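Local coordinates for uncharacterized protein (Legionella longbeachae NSW150, PDB 4JZA), which probably acts as a phosphatidylinositol-3-phosphatase, removing phosphate from phosphoinositide lipids in the interplay of pathogen and host, at residues E18-L23 and Y30-Y35; M151-G154 and Y159-Q162; K676-L681 and S783-S788; E754-V759 and G779-F784. One frame throughout, in Å; residues are numbered along the deposited sequence.

Contact 1 of 4, residues E18-L23 and Y30-Y35; sequences ELLSAL and YILETY
Tyr-30 of segment 30-35 reaches to helix 17-26 and meets Leu-20 and Leu-23, one helical turn apart, with a polar and an apolar part of the same side chain. The polar link is a hydrogen bond in which the Tyr-30 hydroxyl is the donor: OH lies 3.2 Å from Leu-20 O. It comes in from the side, in the carbonyl plane and on a lone pair, at a C=O...O angle of 110°; the oxygen also lies at the ring edge, near its plane. The apolar part is Leu-23, whose CB is 3.4 Å from Tyr-30 CE2 in an oblique approach, the two side chains crossing at about a right angle. The ring is put there by a chi1 of 76°, which sets CG between the backbone N and the carbonyl carbon. Farther along the strand, Leu-32 CD1 comes within 4.3 Å of Leu-20 CD2, a lighter touch.

These residues tie the helix of the beta-alpha-beta unit 5-10, 17-26, 31-35 to its second strand. Apolar contacts add to a single directional bond, which probably limits how the phenol can turn against the helix backbone.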
loop_
_atom_site.group_PDB
_atom_site.type_symbol
_atom_site.label_atom_id
_atom_site.label_comp_id
_atom_site.label_asym_id
_atom_site.label_seq_id
_atom_site.Cartn_x
_atom_site.Cartn_y
_atom_site.Cartn_z
ATOM N N GLU A 18 -31.147 9.257 26.700
ATOM C CA GLU A 18 -31.384 7.838 26.885
ATOM C C GLU A 18 -30.620 7.090 25.785
ATOM O O GLU A 18 -30.053 6.027 26.061
ATOM C CB GLU A 18 -32.879 7.496 26.907
ATOM C CG GLU A 18 -33.657 8.094 28.085
ATOM C CD GLU A 18 -34.032 9.573 27.888
ATOM O OE1 GLU A 18 -34.901 9.896 27.046
ATOM O OE2 GLU A 18 -33.462 10.434 28.587
ATOM N N LEU A 19 -30.550 7.648 24.568
ATOM C CA LEU A 19 -29.748 6.999 23.516
ATOM C C LEU A 19 -28.259 7.250 23.730
ATOM O O LEU A 19 -27.485 6.306 23.756
ATOM C CB LEU A 19 -30.116 7.389 22.066
ATOM C CG LEU A 19 -31.463 7.965 21.618
ATOM C CD1 LEU A 19 -31.263 8.868 20.411
ATOM C CD2 LEU A 19 -32.469 6.896 21.261
ATOM N N LEU A 20 -27.846 8.505 23.902
ATOM C CA LEU A 20 -26.420 8.785 24.173
ATOM C C LEU A 20 -25.856 7.828 25.206
ATOM O O LEU A 20 -24.687 7.451 25.169
ATOM C CB LEU A 20 -26.214 10.220 24.656
ATOM C CG LEU A 20 -26.602 11.327 23.678
ATOM C CD1 LEU A 20 -26.391 12.707 24.302
ATOM C CD2 LEU A 20 -25.832 11.201 22.364
ATOM N N SER A 21 -26.712 7.463 26.146
ATOM C CA SER A 21 -26.377 6.627 27.283
ATOM C C SER A 21 -26.304 5.149 26.905
ATOM O O SER A 21 -25.487 4.418 27.443
ATOM C CB SER A 21 -27.446 6.828 28.371
ATOM O OG SER A 21 -26.908 6.654 29.647
ATOM N N ALA A 22 -27.176 4.697 26.002
ATOM C CA ALA A 22 -27.108 3.317 25.503
ATOM C C ALA A 22 -25.865 3.127 24.634
ATOM O O ALA A 22 -25.291 2.024 24.566
ATOM C CB ALA A 22 -28.334 3.002 24.694
ATOM N N LEU A 23 -25.484 4.218 23.959
ATOM C CA LEU A 23 -24.297 4.256 23.159
ATOM C C LEU A 23 -23.115 4.151 24.104
ATOM O O LEU A 23 -22.246 3.336 23.855
ATOM C CB LEU A 23 -24.227 5.521 22.283
ATOM C CG LEU A 23 -25.169 5.693 21.064
ATOM C CD1 LEU A 23 -24.902 7.022 20.352
ATOM C CD2 LEU A 23 -25.036 4.532 20.097
ATOM N N TYR A 30 -16.905 6.545 23.314
ATOM C CA TYR A 30 -17.120 6.894 21.901
ATOM C C TYR A 30 -17.076 8.384 21.625
ATOM O O TYR A 30 -17.376 9.169 22.476
ATOM C CB TYR A 30 -18.455 6.335 21.394
ATOM C CG TYR A 30 -19.671 7.093 21.854
ATOM C CD1 TYR A 30 -20.100 8.239 21.187
ATOM C CD2 TYR A 30 -20.398 6.667 22.926
ATOM C CE1 TYR A 30 -21.222 8.954 21.590
ATOM C CE2 TYR A 30 -21.536 7.372 23.339
ATOM C CZ TYR A 30 -21.938 8.521 22.672
ATOM O OH TYR A 30 -23.056 9.209 23.091
ATOM N N ILE A 31 -16.709 8.748 20.401
ATOM C CA ILE A 31 -16.721 10.121 19.927
ATOM C C ILE A 31 -17.827 10.221 18.888
ATOM O O ILE A 31 -18.017 9.317 18.091
ATOM C CB ILE A 31 -15.432 10.459 19.200
ATOM C CG1 ILE A 31 -14.227 10.015 20.004
ATOM C CG2 ILE A 31 -15.353 11.942 18.918
ATOM C CD1 ILE A 31 -14.077 10.734 21.328
ATOM N N LEU A 32 -18.543 11.334 18.890
ATOM C CA LEU A 32 -19.560 11.596 17.899
ATOM C C LEU A 32 -18.958 12.311 16.741
ATOM O O LEU A 32 -18.086 13.150 16.909
ATOM C CB LEU A 32 -20.658 12.497 18.432
ATOM C CG LEU A 32 -21.692 11.768 19.261
ATOM C CD1 LEU A 32 -22.575 12.764 19.997
ATOM C CD2 LEU A 32 -22.508 10.856 18.351
ATOM N N GLU A 33 -19.465 11.971 15.564
ATOM C CA GLU A 33 -19.074 12.580 14.302
ATOM C C GLU A 33 -20.293 12.749 13.445
ATOM O O GLU A 33 -21.104 11.852 13.331
ATOM C CB GLU A 33 -18.101 11.673 13.597
ATOM C CG GLU A 33 -17.503 12.246 12.351
ATOM C CD GLU A 33 -16.288 11.467 11.961
ATOM O OE1 GLU A 33 -16.302 10.868 10.874
ATOM O OE2 GLU A 33 -15.361 11.424 12.786
ATOM N N THR A 34 -20.413 13.903 12.831
ATOM C CA THR A 34 -21.581 14.214 12.040
ATOM C C THR A 34 -21.384 13.895 10.569
ATOM O O THR A 34 -20.285 14.155 10.008
ATOM C CB THR A 34 -21.860 15.686 12.173
ATOM O OG1 THR A 34 -22.492 15.871 13.425
ATOM C CG2 THR A 34 -22.822 16.126 11.167
ATOM N N TYR A 35 -22.420 13.342 9.925
ATOM C CA TYR A 35 -22.415 13.212 8.449
ATOM C C TYR A 35 -23.657 13.823 7.818
ATOM O O TYR A 35 -24.643 14.050 8.492
ATOM C CB TYR A 35 -22.255 11.751 8.010
ATOM C CG TYR A 35 -23.424 10.815 8.308
ATOM C CD1 TYR A 35 -23.614 10.261 9.570
ATOM C CD2 TYR A 35 -24.302 10.435 7.313
ATOM C CE1 TYR A 35 -24.658 9.380 9.817
ATOM C CE2 TYR A 35 -25.335 9.538 7.548
ATOM C CZ TYR A 35 -25.506 9.013 8.793
ATOM O OH TYR A 35 -26.558 8.141 9.001
#

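Contact 2 of 4, residues M151-G154 and Y159-Q162; sequences MQLG and YVLQ
Val-160 receives Met-151 and Leu-153 on one branch, at the loop end of the beta hairpin formed by strands 144-150 and 159-166 of the large mixed sheet. The branch is CG2, which chi1 of 165° places beside the backbone N and anti to the carbonyl carbon, while CG1 takes the position anti to N. Met-151, present as selenomethionine, meets CG2 through its root: CB is 4.0 Å away, and the side chain slants across the valine, extended beyond CG. Leu-153 arrives differently, its axis at about a right angle to that of Val-160, and touches with one methyl, CD1 lying 4.0 Å from Val-160 CG2. Two apolar groups from the loop thus converge on a single methyl of the strand.

The backbones are close here without being bonded to each other. Met-151 O and Tyr-159 N stand 3.4 Å apart at an angle too poor for a hydrogen bond; backbone hydrogen bonds pair Met-151 with Asp-158, Val-160 with Leu-149 and Gln-162 with Thr-147. Helix 556-574 covers the Val-160 side through Leu-569, which Leu-153 also touches. Tyr-159 turns its CB away from the loop, and its hydroxyl is hydrogen-bonded to Glu-361. Farther out along the Met-151 side chain, the selenium atom SE is 4.1 Å from Val-160 CG2.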
loop_
_atom_site.group_PDB
_atom_site.type_symbol
_atom_site.label_atom_id
_atom_site.label_comp_id
_atom_site.label_asym_id
_atom_site.label_seq_id
_atom_site.Cartn_x
_atom_site.Cartn_y
_atom_site.Cartn_z
HETATM N N MSE A 151 -34.433 4.899 11.401
HETATM C CA MSE A 151 -35.400 4.147 10.643
HETATM C C MSE A 151 -36.310 3.497 11.621
HETATM O O MSE A 151 -35.821 3.125 12.692
HETATM C CB MSE A 151 -34.650 3.001 10.012
HETATM C CG MSE A 151 -34.047 3.362 8.676
HETATM SE SE MSE A 151 -33.668 1.635 7.844
HETATM C CE MSE A 151 -32.122 2.192 6.776
ATOM N N GLN A 152 -37.578 3.283 11.296
ATOM C CA GLN A 152 -38.445 2.531 12.193
ATOM C C GLN A 152 -38.907 1.256 11.525
ATOM O O GLN A 152 -39.540 1.303 10.484
ATOM C CB GLN A 152 -39.668 3.360 12.568
ATOM C CG GLN A 152 -39.367 4.785 12.991
ATOM C CD GLN A 152 -40.571 5.464 13.608
ATOM O OE1 GLN A 152 -41.690 4.964 13.519
ATOM N NE2 GLN A 152 -40.347 6.604 14.242
ATOM N N LEU A 153 -38.608 0.113 12.123
ATOM C CA LEU A 153 -39.073 -1.148 11.566
ATOM C C LEU A 153 -40.008 -1.886 12.506
ATOM O O LEU A 153 -40.745 -2.780 12.104
ATOM C CB LEU A 153 -37.880 -2.029 11.215
ATOM C CG LEU A 153 -36.608 -1.278 10.838
ATOM C CD1 LEU A 153 -35.400 -2.138 11.144
ATOM C CD2 LEU A 153 -36.628 -0.883 9.372
ATOM N N GLY A 154 -39.960 -1.498 13.770
ATOM C CA GLY A 154 -40.708 -2.147 14.823
ATOM C C GLY A 154 -40.834 -1.147 15.944
ATOM O O GLY A 154 -40.196 -0.103 15.911
ATOM N N TYR A 159 -33.840 3.310 15.414
ATOM C CA TYR A 159 -32.568 3.598 14.788
ATOM C C TYR A 159 -31.872 2.318 14.396
ATOM O O TYR A 159 -31.950 1.324 15.097
ATOM C CB TYR A 159 -31.686 4.404 15.730
ATOM C CG TYR A 159 -32.322 5.682 16.190
ATOM C CD1 TYR A 159 -33.326 5.674 17.138
ATOM C CD2 TYR A 159 -31.925 6.894 15.677
ATOM C CE1 TYR A 159 -33.912 6.845 17.560
ATOM C CE2 TYR A 159 -32.506 8.067 16.094
ATOM C CZ TYR A 159 -33.498 8.034 17.034
ATOM O OH TYR A 159 -34.071 9.206 17.447
ATOM N N VAL A 160 -31.171 2.361 13.277
ATOM C CA VAL A 160 -30.408 1.222 12.813
ATOM C C VAL A 160 -28.935 1.564 12.910
ATOM O O VAL A 160 -28.515 2.632 12.501
ATOM C CB VAL A 160 -30.795 0.834 11.374
ATOM C CG1 VAL A 160 -29.773 -0.108 10.758
ATOM C CG2 VAL A 160 -32.163 0.182 11.368
ATOM N N LEU A 161 -28.162 0.650 13.481
ATOM C CA LEU A 161 -26.736 0.850 13.638
ATOM C C LEU A 161 -25.966 -0.141 12.802
ATOM O O LEU A 161 -26.148 -1.339 12.931
ATOM C CB LEU A 161 -26.338 0.668 15.099
ATOM C CG LEU A 161 -26.184 1.910 15.970
ATOM C CD1 LEU A 161 -27.281 2.913 15.694
ATOM C CD2 LEU A 161 -26.182 1.531 17.435
ATOM N N GLN A 162 -25.086 0.372 11.956
ATOM C CA GLN A 162 -24.100 -0.454 11.288
ATOM C C GLN A 162 -22.839 -0.330 12.113
ATOM O O GLN A 162 -22.433 0.775 12.475
ATOM C CB GLN A 162 -23.847 0.037 9.890
ATOM C CG GLN A 162 -25.084 0.197 9.032
ATOM C CD GLN A 162 -24.665 0.771 7.727
ATOM O OE1 GLN A 162 -23.811 0.263 7.160
ATOM N NE2 GLN A 162 -25.231 1.749 7.243
#

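Contact 3 of 4, residues K676-L681 and S783-S788; sequences KLLCRL and SFLNCS
Leu-785 fits against two successive residues of helix 676-702, Leu-678 and Cys-679, and all three are buried. The closer part of the contact is made by Leu-678, whose CD2 lies 3.8 Å from the backbone oxygen Leu-785 O and 4.4 Å from Leu-785 CB. With chi1 at 178°, the Leu-678 side chain leaves the helix anti to the backbone N and meets the turn at its main chain. Cys-679 approaches the other end of the same leucine: SG is 4.2 Å from Leu-785 CD2. No hydrogen bond crosses, so the contact between the two segments is one of van der Waals packing.

Beyond Leu-785 the packing slackens. Asn-786 is exposed, its side chain no closer than 6.5 Å, and Ser-788 is poorly ordered.

Segment 783-788 lies between helices 772-782 and 794-817, and Leu-785 also touches Val-682 of helix 676-702 and Ser-761 of helix 748-761. Cys-679 in turn rests on Leu-757 of that helix, and Phe-784 is packed against helix 794-817. The other side of helix 676-702 rests on helix 95-116, Leu-677 touching Glu-111 and Leu-115, and Leu-681 touching Leu-112.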
loop_
_atom_site.group_PDB
_atom_site.type_symbol
_atom_site.label_atom_id
_atom_site.label_comp_id
_atom_site.label_asym_id
_atom_site.label_seq_id
_atom_site.Cartn_x
_atom_site.Cartn_y
_atom_site.Cartn_z
ATOM N N LYS A 676 15.610 21.870 -11.309
ATOM C CA LYS A 676 14.954 23.056 -10.820
ATOM C C LYS A 676 14.613 22.988 -9.340
ATOM O O LYS A 676 14.613 24.014 -8.661
ATOM C CB LYS A 676 13.703 23.316 -11.650
ATOM C CG LYS A 676 12.794 24.429 -11.114
ATOM C CD LYS A 676 12.031 25.152 -12.227
ATOM C CE LYS A 676 11.402 26.448 -11.734
ATOM N NZ LYS A 676 10.577 27.018 -12.832
ATOM N N LEU A 677 14.293 21.795 -8.862
ATOM C CA LEU A 677 13.810 21.587 -7.502
ATOM C C LEU A 677 14.960 21.698 -6.504
ATOM O O LEU A 677 14.841 22.369 -5.460
ATOM C CB LEU A 677 13.095 20.204 -7.371
ATOM C CG LEU A 677 12.661 19.761 -5.955
ATOM C CD1 LEU A 677 11.546 20.627 -5.342
ATOM C CD2 LEU A 677 12.279 18.299 -5.933
ATOM N N LEU A 678 16.060 21.020 -6.834
ATOM C CA LEU A 678 17.309 21.078 -6.077
ATOM C C LEU A 678 17.784 22.510 -5.893
ATOM O O LEU A 678 18.189 22.866 -4.814
ATOM C CB LEU A 678 18.389 20.278 -6.788
ATOM C CG LEU A 678 19.768 20.304 -6.119
ATOM C CD1 LEU A 678 19.788 19.646 -4.779
ATOM C CD2 LEU A 678 20.821 19.647 -6.965
ATOM N N CYS A 679 17.731 23.308 -6.956
ATOM C CA CYS A 679 18.079 24.700 -6.894
ATOM C C CYS A 679 17.088 25.489 -6.034
ATOM O O CYS A 679 17.487 26.346 -5.274
ATOM C CB CYS A 679 18.121 25.331 -8.281
ATOM S SG CYS A 679 19.374 24.659 -9.418
ATOM N N ARG A 680 15.802 25.234 -6.188
ATOM C CA ARG A 680 14.771 25.944 -5.423
ATOM C C ARG A 680 14.997 25.760 -3.929
ATOM O O ARG A 680 14.925 26.738 -3.170
ATOM C CB ARG A 680 13.392 25.437 -5.787
ATOM C CG ARG A 680 12.323 25.829 -4.782
ATOM C CD ARG A 680 10.942 25.617 -5.325
ATOM N NE ARG A 680 10.671 26.633 -6.332
ATOM C CZ ARG A 680 9.984 26.407 -7.445
ATOM N NH1 ARG A 680 9.534 25.183 -7.737
ATOM N NH2 ARG A 680 9.798 27.400 -8.298
ATOM N N LEU A 681 15.303 24.517 -3.549
ATOM C CA LEU A 681 15.490 24.138 -2.171
ATOM C C LEU A 681 16.845 24.552 -1.642
ATOM O O LEU A 681 16.976 24.855 -0.455
ATOM C CB LEU A 681 15.345 22.609 -2.014
ATOM C CG LEU A 681 13.945 21.985 -2.192
ATOM C CD1 LEU A 681 13.938 20.479 -1.911
ATOM C CD2 LEU A 681 12.925 22.690 -1.311
ATOM N N SER A 783 29.185 24.697 -5.933
ATOM C CA SER A 783 29.492 24.023 -4.651
ATOM C C SER A 783 28.292 23.964 -3.686
ATOM O O SER A 783 28.296 23.146 -2.787
ATOM C CB SER A 783 30.731 24.613 -3.970
ATOM O OG SER A 783 30.429 25.641 -3.031
ATOM N N PHE A 784 27.278 24.801 -3.887
ATOM C CA PHE A 784 26.033 24.744 -3.092
ATOM C C PHE A 784 25.030 23.674 -3.524
ATOM O O PHE A 784 24.087 23.408 -2.794
ATOM C CB PHE A 784 25.272 26.071 -3.141
ATOM C CG PHE A 784 25.981 27.201 -2.506
ATOM C CD1 PHE A 784 26.086 27.284 -1.143
ATOM C CD2 PHE A 784 26.498 28.197 -3.268
ATOM C CE1 PHE A 784 26.720 28.352 -0.541
ATOM C CE2 PHE A 784 27.145 29.269 -2.685
ATOM C CZ PHE A 784 27.252 29.347 -1.315
ATOM N N LEU A 785 25.246 23.097 -4.705
ATOM C CA LEU A 785 24.403 22.078 -5.291
ATOM C C LEU A 785 24.933 20.697 -5.021
ATOM O O LEU A 785 24.212 19.758 -5.260
ATOM C CB LEU A 785 24.335 22.245 -6.808
ATOM C CG LEU A 785 23.762 23.571 -7.301
ATOM C CD1 LEU A 785 23.657 23.598 -8.825
ATOM C CD2 LEU A 785 22.405 23.904 -6.682
ATOM N N ASN A 786 26.199 20.569 -4.615
ATOM C CA ASN A 786 26.770 19.282 -4.157
ATOM C C ASN A 786 26.940 19.273 -2.645
ATOM O O ASN A 786 26.734 20.290 -1.967
ATOM C CB ASN A 786 28.117 19.008 -4.806
ATOM C CG ASN A 786 28.088 19.249 -6.307
ATOM O OD1 ASN A 786 27.261 18.693 -6.997
ATOM N ND2 ASN A 786 28.978 20.104 -6.811
ATOM N N CYS A 787 27.296 18.130 -2.090
ATOM C CA CYS A 787 27.677 18.105 -0.681
ATOM C C CYS A 787 29.163 18.205 -0.700
ATOM O O CYS A 787 29.780 17.780 -1.666
ATOM C CB CYS A 787 27.202 16.825 -0.025
ATOM S SG CYS A 787 26.810 15.668 -1.338
ATOM N N SER A 788 29.732 18.826 0.330
ATOM C CA SER A 788 31.179 19.073 0.367
ATOM C C SER A 788 31.885 17.827 0.848
ATOM O O SER A 788 31.241 16.913 1.363
ATOM C CB SER A 788 31.529 20.240 1.296
ATOM O OG SER A 788 31.312 19.893 2.653
#

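Contact 4 of 4, residues E754-V759 and G779-F784; sequences EKILQV and GRLRSF
Phe-784, the aromatic ring of segment 779-784, comes only to the margin of the contact, its CB 4.5 Å from Leu-757 CD2; the ring itself enters an edge-to-face pair with Phe-794 and packs on Val-682 and Leu-686 of helix 676-702. The guanidinium groups also point elsewhere: Arg-780 pairs with Glu-804 of helix 794-817, Arg-782 with Glu-765. Between the segments the touching groups are aliphatic. Leu-781 presents both of its methyls to helix 748-761, one to each of two successive residues: CD1 lies 3.7 Å from Ile-756 CG2, and CD2 lies 4.0 Å from Leu-757 CD2. Each pair of side chains meets at a slant rather than in parallel or at a right angle. Ile-756 can use CG2 because a chi1 of -73° swings that methyl anti to the backbone N.

Helices 748-761 and 772-782 follow each other along the chain and pack side chain to side chain within the phosphoinositide phosphatase C-terminal domain. Beyond them, Ile-756 leans on Ile-736 and Leu-739 of helix 731-740, and Leu-781 reaches Trp-805 of helix 794-817, so the apolar layer continues past the pair.

Leu-757 CD2 also comes to 3.4 Å from Leu-781 O, a carbonyl that accepts a hydrogen bond from Phe-784 N. One residue back, the Ser-783 hydroxyl donates to Arg-780 O, with OG 2.8 Å away in the carbonyl plane and on a lone pair, at a C=O...O angle of 138°.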
loop_
_atom_site.group_PDB
_atom_site.type_symbol
_atom_site.label_atom_id
_atom_site.label_comp_id
_atom_site.label_asym_id
_atom_site.label_seq_id
_atom_site.Cartn_x
_atom_site.Cartn_y
_atom_site.Cartn_z
ATOM N N GLU A 754 18.022 31.137 -6.780
ATOM C CA GLU A 754 17.432 29.907 -7.348
ATOM C C GLU A 754 17.744 29.878 -8.843
ATOM O O GLU A 754 18.263 28.890 -9.386
ATOM C CB GLU A 754 15.892 29.844 -7.116
ATOM C CG GLU A 754 15.177 28.667 -7.788
ATOM C CD GLU A 754 13.654 28.632 -7.591
ATOM O OE1 GLU A 754 12.938 28.114 -8.487
ATOM O OE2 GLU A 754 13.152 29.089 -6.548
ATOM N N LYS A 755 17.416 30.983 -9.490
ATOM C CA LYS A 755 17.506 31.050 -10.927
ATOM C C LYS A 755 18.938 31.058 -11.404
ATOM O O LYS A 755 19.252 30.426 -12.381
ATOM C CB LYS A 755 16.750 32.270 -11.453
ATOM C CG LYS A 755 15.234 32.084 -11.453
ATOM C CD LYS A 755 14.576 33.422 -11.700
ATOM C CE LYS A 755 13.085 33.293 -11.905
ATOM N NZ LYS A 755 12.640 34.370 -12.838
ATOM N N ILE A 756 19.801 31.778 -10.708
ATOM C CA ILE A 756 21.190 31.800 -11.030
ATOM C C ILE A 756 21.809 30.437 -10.889
ATOM O O ILE A 756 22.664 30.063 -11.677
ATOM C CB ILE A 756 21.915 32.776 -10.132
ATOM C CG1 ILE A 756 21.548 34.214 -10.572
ATOM C CG2 ILE A 756 23.431 32.568 -10.202
ATOM C CD1 ILE A 756 21.996 35.297 -9.598
ATOM N N LEU A 757 21.398 29.693 -9.876
ATOM C CA LEU A 757 21.867 28.342 -9.714
ATOM C C LEU A 757 21.359 27.353 -10.777
ATOM O O LEU A 757 22.056 26.409 -11.104
ATOM C CB LEU A 757 21.467 27.841 -8.355
ATOM C CG LEU A 757 22.129 28.382 -7.104
ATOM C CD1 LEU A 757 21.280 27.976 -5.905
ATOM C CD2 LEU A 757 23.520 27.805 -6.943
ATOM N N GLN A 758 20.146 27.547 -11.285
ATOM C CA GLN A 758 19.689 26.851 -12.494
ATOM C C GLN A 758 20.690 27.028 -13.681
ATOM O O GLN A 758 21.083 26.053 -14.349
ATOM C CB GLN A 758 18.317 27.364 -12.948
ATOM C CG GLN A 758 17.136 26.525 -12.482
ATOM C CD GLN A 758 15.825 27.317 -12.368
ATOM O OE1 GLN A 758 15.698 28.459 -12.812
ATOM N NE2 GLN A 758 14.851 26.700 -11.772
ATOM N N VAL A 759 21.078 28.277 -13.957
ATOM C CA VAL A 759 22.067 28.522 -14.968
ATOM C C VAL A 759 23.376 27.752 -14.730
ATOM O O VAL A 759 23.822 27.002 -15.594
ATOM C CB VAL A 759 22.416 29.992 -15.028
ATOM C CG1 VAL A 759 23.563 30.192 -16.008
ATOM C CG2 VAL A 759 21.188 30.786 -15.474
ATOM N N GLY A 779 32.182 27.719 -10.184
ATOM C CA GLY A 779 32.665 26.744 -9.192
ATOM C C GLY A 779 32.079 26.891 -7.802
ATOM O O GLY A 779 31.697 25.944 -7.164
ATOM N N ARG A 780 32.025 28.104 -7.306
ATOM C CA ARG A 780 31.505 28.317 -5.950
ATOM C C ARG A 780 30.018 28.110 -5.868
ATOM O O ARG A 780 29.543 27.449 -4.931
ATOM C CB ARG A 780 31.801 29.734 -5.458
ATOM C CG ARG A 780 33.268 30.004 -5.288
ATOM C CD ARG A 780 33.821 29.262 -4.115
ATOM N NE ARG A 780 35.248 29.481 -4.025
ATOM C CZ ARG A 780 36.027 29.028 -3.051
ATOM N NH1 ARG A 780 35.536 28.335 -2.081
ATOM N NH2 ARG A 780 37.300 29.331 -3.015
ATOM N N LEU A 781 29.285 28.724 -6.807
ATOM C CA LEU A 781 27.862 28.533 -6.873
ATOM C C LEU A 781 27.568 27.054 -7.026
ATOM O O LEU A 781 26.675 26.532 -6.377
ATOM C CB LEU A 781 27.259 29.327 -8.005
ATOM C CG LEU A 781 27.075 30.785 -7.577
ATOM C CD1 LEU A 781 26.777 31.692 -8.756
ATOM C CD2 LEU A 781 25.962 30.925 -6.568
ATOM N N ARG A 782 28.313 26.341 -7.855
ATOM C CA ARG A 782 27.989 24.940 -8.018
ATOM C C ARG A 782 28.270 24.190 -6.730
ATOM O O ARG A 782 27.625 23.181 -6.408
ATOM C CB ARG A 782 28.709 24.347 -9.214
ATOM C CG ARG A 782 28.523 22.853 -9.482
ATOM C CD ARG A 782 29.584 22.361 -10.507
ATOM N NE ARG A 782 29.008 22.516 -11.829
ATOM C CZ ARG A 782 29.484 23.231 -12.843
ATOM N NH1 ARG A 782 30.690 23.854 -12.854
ATOM N NH2 ARG A 782 28.741 23.264 -13.916
ATOM N N SER A 783 29.185 24.697 -5.933
ATOM C CA SER A 783 29.492 24.023 -4.651
ATOM C C SER A 783 28.292 23.964 -3.686
ATOM O O SER A 783 28.296 23.146 -2.787
ATOM C CB SER A 783 30.731 24.613 -3.970
ATOM O OG SER A 783 30.429 25.641 -3.031
ATOM N N PHE A 784 27.278 24.801 -3.887
ATOM C CA PHE A 784 26.033 24.744 -3.092
ATOM C C PHE A 784 25.030 23.674 -3.524
ATOM O O PHE A 784 24.087 23.408 -2.794
ATOM C CB PHE A 784 25.272 26.071 -3.141
ATOM C CG PHE A 784 25.981 27.201 -2.506
ATOM C CD1 PHE A 784 26.086 27.284 -1.143
ATOM C CD2 PHE A 784 26.498 28.197 -3.268
ATOM C CE1 PHE A 784 26.720 28.352 -0.541
ATOM C CE2 PHE A 784 27.145 29.269 -2.685
ATOM C CZ PHE A 784 27.252 29.347 -1.315
#

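Overall arrangement
The four contacts fall into two distant pairs. Contacts 1 and 2 come first along the chain, with centres 15 Å apart, and both reach the mixed sheet; they touch where Leu-19 meets Tyr-159 and Leu-23 meets Leu-161, so helix 17-26 packs over strand 159-166. Contacts 3 and 4 lie in the helical C-terminal region, centres only 7 Å apart, sharing Ser-783 and Phe-784. Contact 2 is about 62 Å, centre to centre, from contact 3, on opposite sides of the chain's centre. The pairs thus sample two distant regions, one alpha/beta and one helical, of one extended chain, joined in part where helix 676-702 packs on helix 95-116.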